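Local coordinates for cytolethal distending toxin protein C (Haemophilus ducreyi, PDB 1SR4) that serves as a lectin-like subunit of the tripartite cytolethal distending toxin, a bacterial genotoxin, and probably binds carbohydrate, at residues Leu106-Cys115 / Leu126-Ser134; Arg23-Val31 / Thr117-Lys125. One frame throughout, in Å; residues are numbered along the deposited sequence.

Interaction 1: Leu106-Cys115 / Leu126-Ser134; sequences LIKDALLGFC and LEPCGGSVS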
loop_
_atom_site.group_PDB
_atom_site.type_symbol
_atom_site.label_atom_id
_atom_site.label_comp_id
_atom_site.label_asym_id
_atom_site.label_seq_id
_atom_site.Cartn_x
_atom_site.Cartn_y
_atom_site.Cartn_z
ATOM N N LEU C 106 9.284 9.769 -9.774
ATOM C CA LEU C 106 9.851 10.703 -10.729
ATOM C C LEU C 106 8.807 10.530 -11.832
ATOM O O LEU C 106 8.198 9.462 -11.944
ATOM C CB LEU C 106 11.212 10.236 -11.251
ATOM C CG LEU C 106 12.453 10.899 -10.661
ATOM C CD1 LEU C 106 12.589 10.464 -9.224
ATOM C CD2 LEU C 106 13.708 10.510 -11.468
ATOM N N ILE C 107 8.565 11.555 -12.632
ATOM C CA ILE C 107 7.597 11.407 -13.711
ATOM C C ILE C 107 8.193 11.916 -15.011
ATOM O O ILE C 107 8.623 13.071 -15.088
ATOM C CB ILE C 107 6.292 12.192 -13.449
ATOM C CG1 ILE C 107 5.652 11.734 -12.133
ATOM C CG2 ILE C 107 5.316 11.961 -14.617
ATOM C CD1 ILE C 107 4.375 12.495 -11.761
ATOM N N LYS C 108 8.237 11.057 -16.026
ATOM C CA LYS C 108 8.763 11.478 -17.317
ATOM C C LYS C 108 7.643 11.493 -18.340
ATOM O O LYS C 108 6.586 10.886 -18.118
ATOM C CB LYS C 108 9.869 10.517 -17.791
ATOM C CG LYS C 108 11.029 10.408 -16.817
ATOM C CD LYS C 108 12.331 10.065 -17.516
ATOM C CE LYS C 108 12.559 8.576 -17.603
ATOM N NZ LYS C 108 13.899 8.289 -18.213
ATOM N N ASP C 109 7.850 12.215 -19.444
ATOM C CA ASP C 109 6.863 12.207 -20.514
ATOM C C ASP C 109 7.273 10.987 -21.352
ATOM O O ASP C 109 8.462 10.635 -21.427
ATOM C CB ASP C 109 6.899 13.509 -21.339
ATOM C CG ASP C 109 8.190 13.685 -22.120
ATOM O OD1 ASP C 109 9.278 13.722 -21.496
ATOM O OD2 ASP C 109 8.111 13.788 -23.366
ATOM N N ALA C 110 6.295 10.313 -21.944
ATOM C CA ALA C 110 6.571 9.123 -22.726
ATOM C C ALA C 110 7.276 9.409 -24.036
ATOM O O ALA C 110 8.103 8.620 -24.477
ATOM C CB ALA C 110 5.272 8.358 -22.997
ATOM N N LEU C 111 6.952 10.534 -24.656
ATOM C CA LEU C 111 7.538 10.873 -25.947
ATOM C C LEU C 111 9.027 11.221 -25.943
ATOM O O LEU C 111 9.793 10.656 -26.724
ATOM C CB LEU C 111 6.777 12.034 -26.593
ATOM C CG LEU C 111 7.311 12.426 -27.981
ATOM C CD1 LEU C 111 6.899 11.360 -28.999
ATOM C CD2 LEU C 111 6.760 13.761 -28.400
ATOM N N LEU C 112 9.436 12.127 -25.056
ATOM C CA LEU C 112 10.822 12.591 -25.015
ATOM C C LEU C 112 11.709 11.995 -23.940
ATOM O O LEU C 112 12.944 12.086 -24.030
ATOM C CB LEU C 112 10.841 14.115 -24.858
ATOM C CG LEU C 112 10.100 14.932 -25.921
ATOM C CD1 LEU C 112 9.979 16.385 -25.462
ATOM C CD2 LEU C 112 10.837 14.847 -27.243
ATOM N N GLY C 113 11.098 11.406 -22.915
ATOM C CA GLY C 113 11.891 10.848 -21.842
ATOM C C GLY C 113 12.450 11.943 -20.945
ATOM O O GLY C 113 13.454 11.734 -20.268
ATOM N N PHE C 114 11.818 13.117 -20.951
ATOM C CA PHE C 114 12.238 14.237 -20.101
ATOM C C PHE C 114 11.541 14.057 -18.743
ATOM O O PHE C 114 10.563 13.316 -18.648
ATOM C CB PHE C 114 11.792 15.581 -20.684
ATOM C CG PHE C 114 12.619 16.073 -21.848
ATOM C CD1 PHE C 114 13.562 15.267 -22.464
ATOM C CD2 PHE C 114 12.416 17.357 -22.347
ATOM C CE1 PHE C 114 14.285 15.724 -23.565
ATOM C CE2 PHE C 114 13.133 17.824 -23.448
ATOM C CZ PHE C 114 14.069 17.002 -24.054
ATOM N N CYS C 115 12.022 14.755 -17.713
ATOM C CA CYS C 115 11.450 14.663 -16.363
ATOM C C CYS C 115 10.624 15.896 -15.993
ATOM O O CYS C 115 10.981 17.017 -16.332
ATOM C CB CYS C 115 12.565 14.536 -15.314
ATOM S SG CYS C 115 13.541 12.997 -15.261
ATOM N N LEU C 126 9.097 20.500 -18.001
ATOM C CA LEU C 126 9.525 19.204 -18.488
ATOM C C LEU C 126 10.934 19.421 -19.022
ATOM O O LEU C 126 11.118 20.024 -20.085
ATOM C CB LEU C 126 8.576 18.771 -19.601
ATOM C CG LEU C 126 8.600 17.355 -20.157
ATOM C CD1 LEU C 126 8.216 16.356 -19.084
ATOM C CD2 LEU C 126 7.623 17.292 -21.324
ATOM N N GLU C 127 11.931 18.947 -18.284
ATOM C CA GLU C 127 13.320 19.153 -18.695
ATOM C C GLU C 127 14.157 17.896 -18.870
ATOM O O GLU C 127 13.873 16.850 -18.280
ATOM C CB GLU C 127 14.018 20.064 -17.689
ATOM C CG GLU C 127 13.958 19.573 -16.254
ATOM C CD GLU C 127 14.651 20.521 -15.270
ATOM O OE1 GLU C 127 15.872 20.756 -15.413
ATOM O OE2 GLU C 127 13.976 21.027 -14.349
ATOM N N PRO C 128 15.222 17.994 -19.678
ATOM C CA PRO C 128 16.109 16.856 -19.925
ATOM C C PRO C 128 16.675 16.372 -18.599
ATOM O O PRO C 128 17.037 17.173 -17.745
ATOM C CB PRO C 128 17.203 17.453 -20.813
ATOM C CG PRO C 128 16.515 18.588 -21.503
ATOM C CD PRO C 128 15.688 19.189 -20.404
ATOM N N CYS C 129 16.744 15.064 -18.412
ATOM C CA CYS C 129 17.305 14.548 -17.182
ATOM C C CYS C 129 18.258 13.405 -17.469
ATOM O O CYS C 129 18.363 12.472 -16.680
ATOM C CB CYS C 129 16.194 14.118 -16.194
ATOM S SG CYS C 129 14.806 13.133 -16.866
ATOM N N GLY C 130 18.954 13.499 -18.605
ATOM C CA GLY C 130 19.928 12.494 -18.989
ATOM C C GLY C 130 19.337 11.228 -19.568
ATOM O O GLY C 130 18.214 11.219 -20.082
ATOM N N GLY C 131 20.107 10.149 -19.502
ATOM C CA GLY C 131 19.625 8.874 -20.001
ATOM C C GLY C 131 18.833 8.189 -18.896
ATOM O O GLY C 131 18.180 8.853 -18.093
ATOM N N SER C 132 18.880 6.866 -18.845
ATOM C CA SER C 132 18.144 6.133 -17.823
ATOM C C SER C 132 18.360 6.723 -16.427
ATOM O O SER C 132 19.486 7.088 -16.053
ATOM C CB SER C 132 18.575 4.663 -17.817
ATOM O OG SER C 132 17.888 3.943 -16.812
ATOM N N VAL C 133 17.281 6.828 -15.656
ATOM C CA VAL C 133 17.403 7.354 -14.307
ATOM C C VAL C 133 17.672 6.243 -13.285
ATOM O O VAL C 133 17.813 6.519 -12.099
ATOM C CB VAL C 133 16.123 8.125 -13.876
ATOM C CG1 VAL C 133 15.929 9.350 -14.755
ATOM C CG2 VAL C 133 14.895 7.205 -13.961
ATOM N N SER C 134 17.772 4.995 -13.733
ATOM C CA SER C 134 17.973 3.884 -12.793
ATOM C C SER C 134 19.142 4.058 -11.846
ATOM O O SER C 134 20.259 4.301 -12.282
ATOM C CB SER C 134 18.188 2.558 -13.528
ATOM O OG SER C 134 17.057 2.199 -14.277
HETATM O O HOH W 1 15.927 10.085 -18.309
HETATM O O HOH W 2 16.054 13.042 -20.214
HETATM O O HOH W 3 15.511 9.683 -21.428
#

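Interaction 2: Arg23-Val31 / Thr117-Lys125; sequences RSLLTAQPV and TSHDFDDLK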
loop_
_atom_site.group_PDB
_atom_site.type_symbol
_atom_site.label_atom_id
_atom_site.label_comp_id
_atom_site.label_asym_id
_atom_site.label_seq_id
_atom_site.Cartn_x
_atom_site.Cartn_y
_atom_site.Cartn_z
ATOM N N ARG C 23 1.018 15.856 -6.170
ATOM C CA ARG C 23 1.715 16.955 -5.523
ATOM C C ARG C 23 3.237 16.911 -5.653
ATOM O O ARG C 23 3.851 15.859 -5.543
ATOM C CB ARG C 23 1.396 16.987 -4.015
ATOM C CG ARG C 23 -0.056 17.238 -3.633
ATOM C CD ARG C 23 -0.211 17.159 -2.124
ATOM N NE ARG C 23 -1.591 17.302 -1.672
ATOM C CZ ARG C 23 -2.112 18.420 -1.164
ATOM N NH1 ARG C 23 -1.365 19.514 -1.038
ATOM N NH2 ARG C 23 -3.386 18.442 -0.775
ATOM N N SER C 24 3.837 18.069 -5.865
ATOM C CA SER C 24 5.293 18.160 -5.916
ATOM C C SER C 24 5.729 17.986 -4.466
ATOM O O SER C 24 5.136 18.593 -3.574
ATOM C CB SER C 24 5.723 19.555 -6.377
ATOM O OG SER C 24 7.065 19.811 -5.985
ATOM N N LEU C 25 6.751 17.182 -4.209
ATOM C CA LEU C 25 7.182 17.024 -2.829
ATOM C C LEU C 25 7.975 18.232 -2.365
ATOM O O LEU C 25 8.237 18.394 -1.173
ATOM C CB LEU C 25 8.009 15.756 -2.645
ATOM C CG LEU C 25 7.201 14.476 -2.862
ATOM C CD1 LEU C 25 7.987 13.305 -2.270
ATOM C CD2 LEU C 25 5.827 14.594 -2.180
ATOM N N LEU C 26 8.340 19.096 -3.304
ATOM C CA LEU C 26 9.075 20.291 -2.936
ATOM C C LEU C 26 8.098 21.408 -2.559
ATOM O O LEU C 26 8.256 22.036 -1.527
ATOM C CB LEU C 26 9.980 20.741 -4.094
ATOM C CG LEU C 26 10.911 21.930 -3.809
ATOM C CD1 LEU C 26 12.110 21.902 -4.785
ATOM C CD2 LEU C 26 10.125 23.247 -3.963
ATOM N N THR C 27 7.096 21.663 -3.397
ATOM C CA THR C 27 6.122 22.722 -3.104
ATOM C C THR C 27 4.880 22.236 -2.346
ATOM O O THR C 27 4.182 23.041 -1.722
ATOM C CB THR C 27 5.592 23.393 -4.389
ATOM O OG1 THR C 27 4.721 22.480 -5.074
ATOM C CG2 THR C 27 6.759 23.798 -5.316
ATOM N N ALA C 28 4.601 20.936 -2.427
ATOM C CA ALA C 28 3.415 20.340 -1.793
ATOM C C ALA C 28 2.121 20.817 -2.460
ATOM O O ALA C 28 1.027 20.505 -1.993
ATOM C CB ALA C 28 3.363 20.666 -0.298
ATOM N N GLN C 29 2.230 21.585 -3.542
ATOM C CA GLN C 29 1.025 22.069 -4.224
ATOM C C GLN C 29 0.455 21.015 -5.175
ATOM O O GLN C 29 1.189 20.368 -5.910
ATOM C CB GLN C 29 1.337 23.328 -5.041
ATOM C CG GLN C 29 1.836 24.510 -4.222
ATOM C CD GLN C 29 2.121 25.718 -5.089
ATOM O OE1 GLN C 29 2.836 25.627 -6.089
ATOM N NE2 GLN C 29 1.570 26.861 -4.707
ATOM N N PRO C 30 -0.866 20.812 -5.159
ATOM C CA PRO C 30 -1.392 19.809 -6.088
ATOM C C PRO C 30 -1.455 20.395 -7.509
ATOM O O PRO C 30 -1.702 21.598 -7.682
ATOM C CB PRO C 30 -2.782 19.509 -5.528
ATOM C CG PRO C 30 -3.173 20.801 -4.874
ATOM C CD PRO C 30 -1.903 21.288 -4.223
ATOM N N VAL C 31 -1.194 19.560 -8.512
ATOM C CA VAL C 31 -1.263 19.997 -9.902
ATOM C C VAL C 31 -2.761 20.128 -10.139
ATOM O O VAL C 31 -3.527 19.226 -9.785
ATOM C CB VAL C 31 -0.655 18.941 -10.853
ATOM C CG1 VAL C 31 -0.801 19.383 -12.300
ATOM C CG2 VAL C 31 0.839 18.741 -10.513
ATOM N N THR C 117 9.598 18.558 -13.399
ATOM C CA THR C 117 10.192 19.082 -12.170
ATOM C C THR C 117 9.446 20.326 -11.700
ATOM O O THR C 117 8.718 20.959 -12.472
ATOM C CB THR C 117 11.670 19.497 -12.382
ATOM O OG1 THR C 117 11.731 20.545 -13.361
ATOM C CG2 THR C 117 12.504 18.319 -12.847
ATOM N N SER C 118 9.610 20.651 -10.423
ATOM C CA SER C 118 9.014 21.853 -9.856
ATOM C C SER C 118 9.994 22.339 -8.787
ATOM O O SER C 118 10.106 21.727 -7.728
ATOM C CB SER C 118 7.661 21.556 -9.223
ATOM O OG SER C 118 7.082 22.756 -8.740
ATOM N N HIS C 119 10.692 23.434 -9.074
ATOM C CA HIS C 119 11.692 24.004 -8.162
ATOM C C HIS C 119 11.192 25.155 -7.308
ATOM O O HIS C 119 11.936 25.685 -6.479
ATOM C CB HIS C 119 12.892 24.535 -8.960
ATOM C CG HIS C 119 13.763 23.470 -9.542
ATOM N ND1 HIS C 119 13.521 22.895 -10.773
ATOM C CD2 HIS C 119 14.884 22.882 -9.065
ATOM C CE1 HIS C 119 14.461 22.001 -11.029
ATOM N NE2 HIS C 119 15.299 21.973 -10.010
ATOM N N ASP C 120 9.950 25.565 -7.510
ATOM C CA ASP C 120 9.435 26.704 -6.766
ATOM C C ASP C 120 7.936 26.842 -7.000
ATOM O O ASP C 120 7.369 26.128 -7.839
ATOM C CB ASP C 120 10.187 27.964 -7.227
ATOM C CG ASP C 120 9.837 29.208 -6.410
ATOM O OD1 ASP C 120 9.575 29.103 -5.188
ATOM O OD2 ASP C 120 9.853 30.311 -7.000
ATOM N N PHE C 121 7.301 27.747 -6.254
ATOM C CA PHE C 121 5.862 27.989 -6.376
ATOM C C PHE C 121 5.400 28.099 -7.818
ATOM O O PHE C 121 6.013 28.789 -8.629
ATOM C CB PHE C 121 5.454 29.300 -5.675
ATOM C CG PHE C 121 5.552 29.256 -4.180
ATOM C CD1 PHE C 121 4.533 28.677 -3.423
ATOM C CD2 PHE C 121 6.657 29.795 -3.523
ATOM C CE1 PHE C 121 4.609 28.634 -2.037
ATOM C CE2 PHE C 121 6.746 29.758 -2.125
ATOM C CZ PHE C 121 5.718 29.175 -1.386
ATOM N N ASP C 122 4.315 27.407 -8.131
ATOM C CA ASP C 122 3.740 27.481 -9.454
ATOM C C ASP C 122 4.740 27.366 -10.627
ATOM O O ASP C 122 4.522 27.931 -11.701
ATOM C CB ASP C 122 2.917 28.774 -9.500
ATOM C CG ASP C 122 1.983 28.897 -8.284
ATOM O OD1 ASP C 122 1.060 28.063 -8.160
ATOM O OD2 ASP C 122 2.172 29.795 -7.435
ATOM N N ASP C 123 5.828 26.623 -10.403
ATOM C CA ASP C 123 6.856 26.353 -11.419
ATOM C C ASP C 123 6.638 24.892 -11.812
ATOM O O ASP C 123 6.590 24.016 -10.956
ATOM C CB ASP C 123 8.272 26.506 -10.838
ATOM C CG ASP C 123 9.362 25.916 -11.752
ATOM O OD1 ASP C 123 9.597 26.470 -12.844
ATOM O OD2 ASP C 123 9.988 24.892 -11.382
ATOM N N LEU C 124 6.489 24.627 -13.098
ATOM C CA LEU C 124 6.269 23.265 -13.549
ATOM C C LEU C 124 6.806 23.143 -14.956
ATOM O O LEU C 124 6.286 23.763 -15.874
ATOM C CB LEU C 124 4.774 22.935 -13.537
ATOM C CG LEU C 124 4.378 21.467 -13.733
ATOM C CD1 LEU C 124 4.875 20.654 -12.550
ATOM C CD2 LEU C 124 2.860 21.330 -13.841
ATOM N N LYS C 125 7.851 22.347 -15.129
ATOM C CA LYS C 125 8.407 22.181 -16.453
ATOM C C LYS C 125 8.857 20.764 -16.724
ATOM O O LYS C 125 8.964 19.946 -15.810
ATOM C CB LYS C 125 9.559 23.158 -16.673
ATOM C CG LYS C 125 10.485 23.312 -15.496
ATOM C CD LYS C 125 11.327 24.586 -15.634
ATOM C CE LYS C 125 10.443 25.828 -15.731
ATOM N NZ LYS C 125 11.227 27.097 -15.859
HETATM O O HOH W 4 4.628 22.831 -7.672
HETATM O O HOH W 5 0.635 30.036 -4.839
#

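Interaction 1: Leu106-Cys115 / Leu126-Ser134
Phe114 lies against Leu126 and Pro128, beside the disulfide that joins Cys115 to Cys129. Its CB meets Leu126 CG at 3.7 Å and also touches Glu127 O. CG, anti to the carbonyl carbon (chi1 -77°), lays the ring along Pro128, and the two side chains point the same way. CG passes the Glu127 carbonyl, and CD2 comes near Leu126 O. CD1 reaches the CA of Pro128. At the far end, CE1, CE2 and CZ meet the proline CG, which sits 4.0 Å from the ring centroid over one face, a CH-pi contact. CB of Leu112 lies over the opposite face, toward the rim. Leu126 crosses Asp109 at about a right angle, and its CD2 packs on the carboxylate carbon CG at 3.7 Å. That carboxylate holds the turn of its own segment: OD1 accepts from Phe114 N almost along the C-O bond, and OD2 accepts from Leu112 N, an Asx motif. Lys108 CD runs past the disulfide, 4.0 Å from Cys129 SG. Its NZ forms a salt bridge with Asp61 and also donates to a water that bonds to Gly131 O. The antiparallel hydrogen-bonded pair Cys115-Glu127 (N to O 2.9 Å both ways) closes the open end of the hairpin of strands 115-117 and 125-127. The disulfide ties the chain just past it to that end, beside strand 105-109, in the ricin-type beta-trefoil expected for this family.

Interaction 2: Arg23-Val31 / Thr117-Lys125
Gln29 reaches across to the turn at Phe121 and Asp122. Its chain is extended beyond CG (chi2 -180°), which carries the amide out to that turn. OE1 accepts from Asp122 N at 3.1 Å, in the carbonyl plane on a lone pair, and the N-H points almost straight at it (175°). NE2 lies at the edge of the Phe121 ring, 3.7 Å from CD1, and the amide and ring planes are 81° apart. The Asp122 carboxylate crosses the Gln29 side chain, and a water joins its OD2 to NE2, weakly on the amide side. Asp122 belongs to a type II turn from Asp120 to Asp123. Thr27 turns its methyl CG2 to Asp120 O (3.5 Å) and to Ser118 OG. Its OG1 instead shares a water with Ser118 OG, which donates to Asp123 O at 2.6 Å. Leu26 lays CD1 beside Ser118 O, 3.6 Å away. This contact buries that oxygen, which has no polar partner in the model. Val31 and Leu124 pack loosely, and both touch Trp144 of strand 144-147 and Phe77 of strand 75-77. The contact joins the end of strand 19-24 to the loop between strands 115-117 and 125-127, beside subunit A, whose Ile88 packs on Leu26.

The centres of the two interactions lie about 16 Å apart, and their segments alternate along the chain: 23-31, 106-115, 117-125, 126-134. Strands 115-117 and 125-127 form the small two-stranded sheet they share. Interaction 1 holds its open end, while interaction 2 holds the loop at its other end. The two also touch, where Glu127 OE2 lies 2.5 Å from Thr117 OG1, a probable hydrogen bond. Both reach the six-stranded sheet through its strands 105-109 and 19-24. The hairpin is thus tied to two strands that lie far apart in that sheet. Each also touches subunit A: Ser134 bonds to Asn206 of that chain, and Leu26 packs on its Ile88.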